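Local coordinates for protein phenylalanine--tRNA ligase beta subunit (PDB 2CXI) that attaches phenylalanine to its cognate tRNA at the expense of ATP, as the beta half of a heterotetramer, here represented by its N-terminal fragment with the editing domain, at residues Lys164-Pro167 with Glu172-Thr175; Leu201-Asp204 with Asn208-Ser211. All blocks are in the same frame, centred on the assembly; numbering follows the deposited sequence.

Interaction 1 (Lys164-Pro167 with Glu172-Thr175); sequences KFAP and EEMT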
ATOM      1  N   LYS A 164     -16.631 -20.818   2.042  1.00 24.62           N
ATOM      2  CA  LYS A 164     -16.844 -21.627   0.848  1.00 24.43           C
ATOM      3  C   LYS A 164     -15.721 -21.465  -0.165  1.00 22.68           C
ATOM      4  O   LYS A 164     -15.142 -20.391  -0.297  1.00 21.74           O
ATOM      5  CB  LYS A 164     -18.157 -21.219   0.140  1.00 23.72           C
ATOM      6  CG  LYS A 164     -19.429 -21.443   0.932  1.00 26.85           C
ATOM      7  CD  LYS A 164     -20.632 -21.409  -0.071  1.00 28.13           C
ATOM      8  CE  LYS A 164     -21.904 -20.876   0.576  1.00 37.99           C
ATOM      9  NZ  LYS A 164     -22.842 -20.328  -0.477  1.00 40.55           N
ATOM     10  N   PHE A 165     -15.466 -22.539  -0.915  1.00 21.35           N
ATOM     11  CA  PHE A 165     -14.703 -22.486  -2.170  1.00 20.65           C
ATOM     12  C   PHE A 165     -14.970 -23.798  -2.911  1.00 20.19           C
ATOM     13  O   PHE A 165     -15.513 -24.734  -2.323  1.00 19.19           O
ATOM     14  CB  PHE A 165     -13.191 -22.241  -1.910  1.00 20.08           C
ATOM     15  CG  PHE A 165     -12.409 -23.470  -1.393  1.00 20.26           C
ATOM     16  CD1 PHE A 165     -12.439 -23.825  -0.036  1.00 17.60           C
ATOM     17  CD2 PHE A 165     -11.567 -24.189  -2.262  1.00 19.57           C
ATOM     18  CE1 PHE A 165     -11.693 -24.934   0.458  1.00 19.01           C
ATOM     19  CE2 PHE A 165     -10.842 -25.311  -1.814  1.00 19.29           C
ATOM     20  CZ  PHE A 165     -10.892 -25.682  -0.423  1.00 19.21           C
ATOM     21  N   ALA A 166     -14.595 -23.856  -4.187  1.00 20.51           N
ATOM     22  CA  ALA A 166     -14.784 -25.044  -5.017  1.00 20.44           C
ATOM     23  C   ALA A 166     -13.511 -25.859  -4.921  1.00 20.96           C
ATOM     24  O   ALA A 166     -12.461 -25.415  -5.436  1.00 20.86           O
ATOM     25  CB  ALA A 166     -15.038 -24.646  -6.492  1.00 21.51           C
ATOM     26  N   PRO A 167     -13.581 -27.024  -4.272  1.00 21.27           N
ATOM     27  CA  PRO A 167     -12.380 -27.869  -4.147  1.00 21.88           C
ATOM     28  C   PRO A 167     -12.079 -28.540  -5.489  1.00 22.03           C
ATOM     29  O   PRO A 167     -12.963 -28.624  -6.357  1.00 22.23           O
ATOM     30  CB  PRO A 167     -12.754 -28.872  -3.042  1.00 21.03           C
ATOM     31  CG  PRO A 167     -14.296 -29.040  -3.200  1.00 21.54           C
ATOM     32  CD  PRO A 167     -14.781 -27.651  -3.657  1.00 20.67           C
ATOM     33  N   GLU A 172     -18.472 -26.064  -8.398  1.00 24.85           N
ATOM     34  CA  GLU A 172     -19.278 -25.201  -7.541  1.00 24.67           C
ATOM     35  C   GLU A 172     -18.683 -25.137  -6.138  1.00 24.83           C
ATOM     36  O   GLU A 172     -18.191 -26.134  -5.632  1.00 25.16           O
ATOM     37  CB  GLU A 172     -20.741 -25.745  -7.445  1.00 24.12           C
ATOM     38  CG  GLU A 172     -21.698 -24.853  -6.656  1.00 23.74           C
ATOM     39  CD  GLU A 172     -21.769 -23.457  -7.273  1.00 29.35           C
ATOM     40  OE1 GLU A 172     -21.115 -22.512  -6.753  1.00 31.48           O
ATOM     41  OE2 GLU A 172     -22.402 -23.306  -8.328  1.00 26.40           O
ATOM     42  N   GLU A 173     -18.803 -23.986  -5.495  1.00 25.13           N
ATOM     43  CA  GLU A 173     -18.356 -23.811  -4.119  1.00 26.68           C
ATOM     44  C   GLU A 173     -19.180 -24.625  -3.125  1.00 28.13           C
ATOM     45  O   GLU A 173     -20.390 -24.844  -3.329  1.00 26.59           O
ATOM     46  CB  GLU A 173     -18.439 -22.333  -3.734  1.00 26.52           C
ATOM     47  CG  GLU A 173     -17.493 -21.495  -4.562  1.00 29.11           C
ATOM     48  CD  GLU A 173     -17.290 -20.107  -4.016  1.00 34.35           C
ATOM     49  OE1 GLU A 173     -18.248 -19.585  -3.369  1.00 34.89           O
ATOM     50  OE2 GLU A 173     -16.164 -19.560  -4.237  1.00 33.53           O
HETATM   51  N   MSE A 174     -18.510 -25.075  -2.062  1.00 28.92           N
HETATM   52  CA  MSE A 174     -19.144 -25.771  -0.947  1.00 33.00           C
HETATM   53  C   MSE A 174     -18.550 -25.226   0.336  1.00 28.27           C
HETATM   54  O   MSE A 174     -17.412 -24.750   0.324  1.00 26.58           O
HETATM   55  CB  MSE A 174     -18.797 -27.248  -0.997  1.00 32.91           C
HETATM   56  CG  MSE A 174     -19.431 -28.004  -2.118  1.00 38.64           C
HETATM   57 SE   MSE A 174     -18.623 -29.811  -2.080  1.00 51.22          SE
HETATM   58  CE  MSE A 174     -19.986 -30.685  -3.266  1.00 43.67           C
ATOM     59  N   THR A 175     -19.274 -25.326   1.452  1.00 25.53           N
ATOM     60  CA  THR A 175     -18.688 -24.947   2.731  1.00 23.72           C
ATOM     61  C   THR A 175     -17.530 -25.888   3.073  1.00 23.22           C
ATOM     62  O   THR A 175     -17.445 -27.034   2.582  1.00 23.85           O
ATOM     63  CB  THR A 175     -19.705 -24.974   3.907  1.00 22.69           C
ATOM     64  OG1 THR A 175     -20.038 -26.326   4.199  1.00 23.43           O
ATOM     65  CG2 THR A 175     -21.026 -24.316   3.546  1.00 23.18           C
TER
HETATM   66  O   HOH W   1     -14.278 -18.800  -2.383  1.00 23.56           O
HETATM   67  O   HOH W   2     -14.081 -21.324  -5.423  1.00 29.40           O
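Glu172 meets 164-167 through its backbone: its carbonyl oxygen O lies 3.6 Å from the methyl CB of Ala166. Its side chain points away from 164-167 at CB, and OE1 accepts a bond from N of the next residue, Glu173. Glu173 reaches across. With CG anti to its own carbonyl carbon (chi1 -64°) and the chain extended beyond it, CG passes 3.8 Å from N of Ala166 and the carboxylate arrives over the backbone of Phe165. There OE2 accepts a hydrogen bond from each of two waters. One of these waters also donates to O of Lys164, while the other accepts from N of Ala166, so a single carboxylate oxygen ties down two backbone groups of 164-167. Met174, a selenomethionine here, supplies the direct link: its N donates to O of Phe165 over 3.0 Å in a nearly straight bond (169°), and its O receives N of Phe165 at 3.2 Å. This reciprocal couple is the hydrogen-bonded pair of a small two-stranded antiparallel hairpin within the B3/4 editing domain. The same O of Met174 also meets CA of Lys164 in a CA-H...O contact of 3.2 Å. Thr175 forms the neighbouring non-hydrogen-bonded pair with Lys164, their side chains touching through CG2 and CG at 4.2 Å, and as N-cap it starts helix 176-182, whose Ile179 packs against Phe165, Pro167 and Met174.

Interaction 2 (Leu201-Asp204 with Asn208-Ser211); sequences LLID and NVLS
Asp204 and Asn208 clasp the turn end of this hairpin. The carboxylate of Asp204 is swung between its backbone N and carbonyl carbon (chi1 77°), which brings OD1 within 3.0 Å of N of Asn208, which lies above the carboxylate plane. The amide ND2 of Asn208 reaches the syn lone pair of the same OD1 at 3.2 Å, with amide and carboxylate planes 81° apart, and adds a weak bond to OD2. Backbone N of Asp204 returns the grip by donating to O of Asn208 at 2.8 Å. Farther along, Leu210 and Ser211 both face Leu202 in a classic beta bulge, where O of Leu202 accepts weak bonds from both their N atoms and N of Leu202 donates to O of Ser211 in a nearly straight bond. CD2 of Leu202 meets CD2 of Leu210 at 3.8 Å, and CB of Leu202 lies 3.5 Å from OG of Ser211, which shares its face of the sheet. On the other face Val209 holds CG1 anti to its backbone N (chi1 174°) and CG2 beside it, sending CG1 to CD1 of Leu201 and CG2 to CD1 of Ile203. Without the carboxylate, as with an alanine here, N and ND2 of Asn208 would probably lose their shared acceptor and the turn would be freer to move. Since OD1 also accepts from N of Glu206 and OD2 from N of Lys151, this buried carboxylate is surrounded by N-H donors, which are likely to stabilise its negative charge.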
ATOM      1  N   LEU A 201      -7.081 -22.255   6.220  1.00 18.81           N
ATOM      2  CA  LEU A 201      -7.364 -21.867   4.856  1.00 19.31           C
ATOM      3  C   LEU A 201      -6.190 -21.018   4.332  1.00 17.61           C
ATOM      4  O   LEU A 201      -5.680 -20.149   5.034  1.00 16.85           O
ATOM      5  CB  LEU A 201      -8.684 -21.076   4.809  1.00 19.77           C
ATOM      6  CG  LEU A 201      -9.533 -21.219   3.556  1.00 23.08           C
ATOM      7  CD1 LEU A 201      -9.940 -22.692   3.374  1.00 20.42           C
ATOM      8  CD2 LEU A 201     -10.789 -20.326   3.697  1.00 22.77           C
ATOM      9  N   LEU A 202      -5.771 -21.299   3.109  1.00 15.60           N
ATOM     10  CA  LEU A 202      -4.746 -20.497   2.424  1.00 15.38           C
ATOM     11  C   LEU A 202      -5.451 -19.650   1.350  1.00 15.78           C
ATOM     12  O   LEU A 202      -6.029 -20.199   0.432  1.00 14.99           O
ATOM     13  CB  LEU A 202      -3.726 -21.437   1.759  1.00 14.43           C
ATOM     14  CG  LEU A 202      -2.451 -20.804   1.170  1.00 14.61           C
ATOM     15  CD1 LEU A 202      -1.606 -19.938   2.224  1.00 13.78           C
ATOM     16  CD2 LEU A 202      -1.608 -21.889   0.438  1.00 12.32           C
ATOM     17  N   ILE A 203      -5.407 -18.330   1.491  1.00 16.31           N
ATOM     18  CA  ILE A 203      -6.285 -17.435   0.729  1.00 18.41           C
ATOM     19  C   ILE A 203      -5.521 -16.194   0.284  1.00 18.28           C
ATOM     20  O   ILE A 203      -4.591 -15.725   1.004  1.00 19.10           O
ATOM     21  CB  ILE A 203      -7.566 -17.088   1.584  1.00 18.18           C
ATOM     22  CG1 ILE A 203      -8.558 -16.238   0.769  1.00 20.25           C
ATOM     23  CG2 ILE A 203      -7.253 -16.310   2.809  1.00 22.44           C
ATOM     24  CD1 ILE A 203     -10.004 -16.279   1.337  1.00 20.87           C
ATOM     25  N   ASP A 204      -5.835 -15.674  -0.899  1.00 17.17           N
ATOM     26  CA  ASP A 204      -5.055 -14.553  -1.361  1.00 18.31           C
ATOM     27  C   ASP A 204      -5.776 -13.243  -1.013  1.00 19.90           C
ATOM     28  O   ASP A 204      -6.830 -13.255  -0.344  1.00 19.43           O
ATOM     29  CB  ASP A 204      -4.621 -14.658  -2.836  1.00 17.69           C
ATOM     30  CG  ASP A 204      -5.751 -14.337  -3.847  1.00 18.54           C
ATOM     31  OD1 ASP A 204      -6.875 -13.955  -3.449  1.00 19.04           O
ATOM     32  OD2 ASP A 204      -5.565 -14.448  -5.080  1.00 19.29           O
ATOM     33  N   ASN A 208      -9.544 -15.162  -2.900  1.00 20.71           N
ATOM     34  CA  ASN A 208      -9.497 -16.441  -3.627  1.00 20.73           C
ATOM     35  C   ASN A 208      -8.738 -17.479  -2.828  1.00 18.74           C
ATOM     36  O   ASN A 208      -7.573 -17.282  -2.457  1.00 18.40           O
ATOM     37  CB  ASN A 208      -8.872 -16.272  -5.014  1.00 19.40           C
ATOM     38  CG  ASN A 208      -9.565 -15.190  -5.800  1.00 24.74           C
ATOM     39  OD1 ASN A 208     -10.708 -15.358  -6.234  1.00 26.70           O
ATOM     40  ND2 ASN A 208      -8.921 -14.047  -5.903  1.00 25.88           N
ATOM     41  N   VAL A 209      -9.424 -18.583  -2.579  1.00 18.96           N
ATOM     42  CA  VAL A 209      -8.870 -19.663  -1.754  1.00 17.92           C
ATOM     43  C   VAL A 209      -8.004 -20.547  -2.620  1.00 17.25           C
ATOM     44  O   VAL A 209      -8.489 -21.202  -3.585  1.00 16.19           O
ATOM     45  CB  VAL A 209      -9.995 -20.505  -1.092  1.00 17.63           C
ATOM     46  CG1 VAL A 209      -9.406 -21.724  -0.341  1.00 18.55           C
ATOM     47  CG2 VAL A 209     -10.845 -19.643  -0.171  1.00 17.89           C
ATOM     48  N   LEU A 210      -6.725 -20.566  -2.254  1.00 17.32           N
ATOM     49  CA  LEU A 210      -5.751 -21.499  -2.802  1.00 16.37           C
ATOM     50  C   LEU A 210      -6.025 -22.942  -2.396  1.00 16.65           C
ATOM     51  O   LEU A 210      -6.045 -23.824  -3.256  1.00 17.29           O
ATOM     52  CB  LEU A 210      -4.327 -21.090  -2.364  1.00 15.30           C
ATOM     53  CG  LEU A 210      -3.647 -20.003  -3.181  1.00 14.86           C
ATOM     54  CD1 LEU A 210      -4.308 -18.626  -2.853  1.00 13.00           C
ATOM     55  CD2 LEU A 210      -2.150 -20.015  -2.806  1.00 12.81           C
ATOM     56  N   SER A 211      -6.226 -23.181  -1.096  1.00 16.08           N
ATOM     57  CA  SER A 211      -6.376 -24.535  -0.585  1.00 16.38           C
ATOM     58  C   SER A 211      -6.907 -24.502   0.843  1.00 17.09           C
ATOM     59  O   SER A 211      -6.942 -23.438   1.487  1.00 15.77           O
ATOM     60  CB  SER A 211      -4.999 -25.237  -0.617  1.00 16.18           C
ATOM     61  OG  SER A 211      -4.140 -24.680   0.394  1.00 14.06           O
TER

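How the interactions relate
Two successive hairpins of the B3/4 domain illustrate how a small excursion is fastened to a large sheet. Interaction 1 closes before interaction 2 opens, with helices 176-182 and 184-189 between them, and their centres lie 11 Å apart. Interaction 2 belongs to the mixed sheet, where strand 199-204 also pairs with strand 154-159; interaction 1 is a separate two-stranded piece. The two nevertheless touch: the ring of Phe165 packs by CG on CG1 of Val209 at 3.6 Å and by CE1 on CD1 of Leu201 at 4.1 Å. The same ring meets helix 176-182, so it joins helix, hairpin and sheet in one apolar cluster, away from the predicted magnesium site.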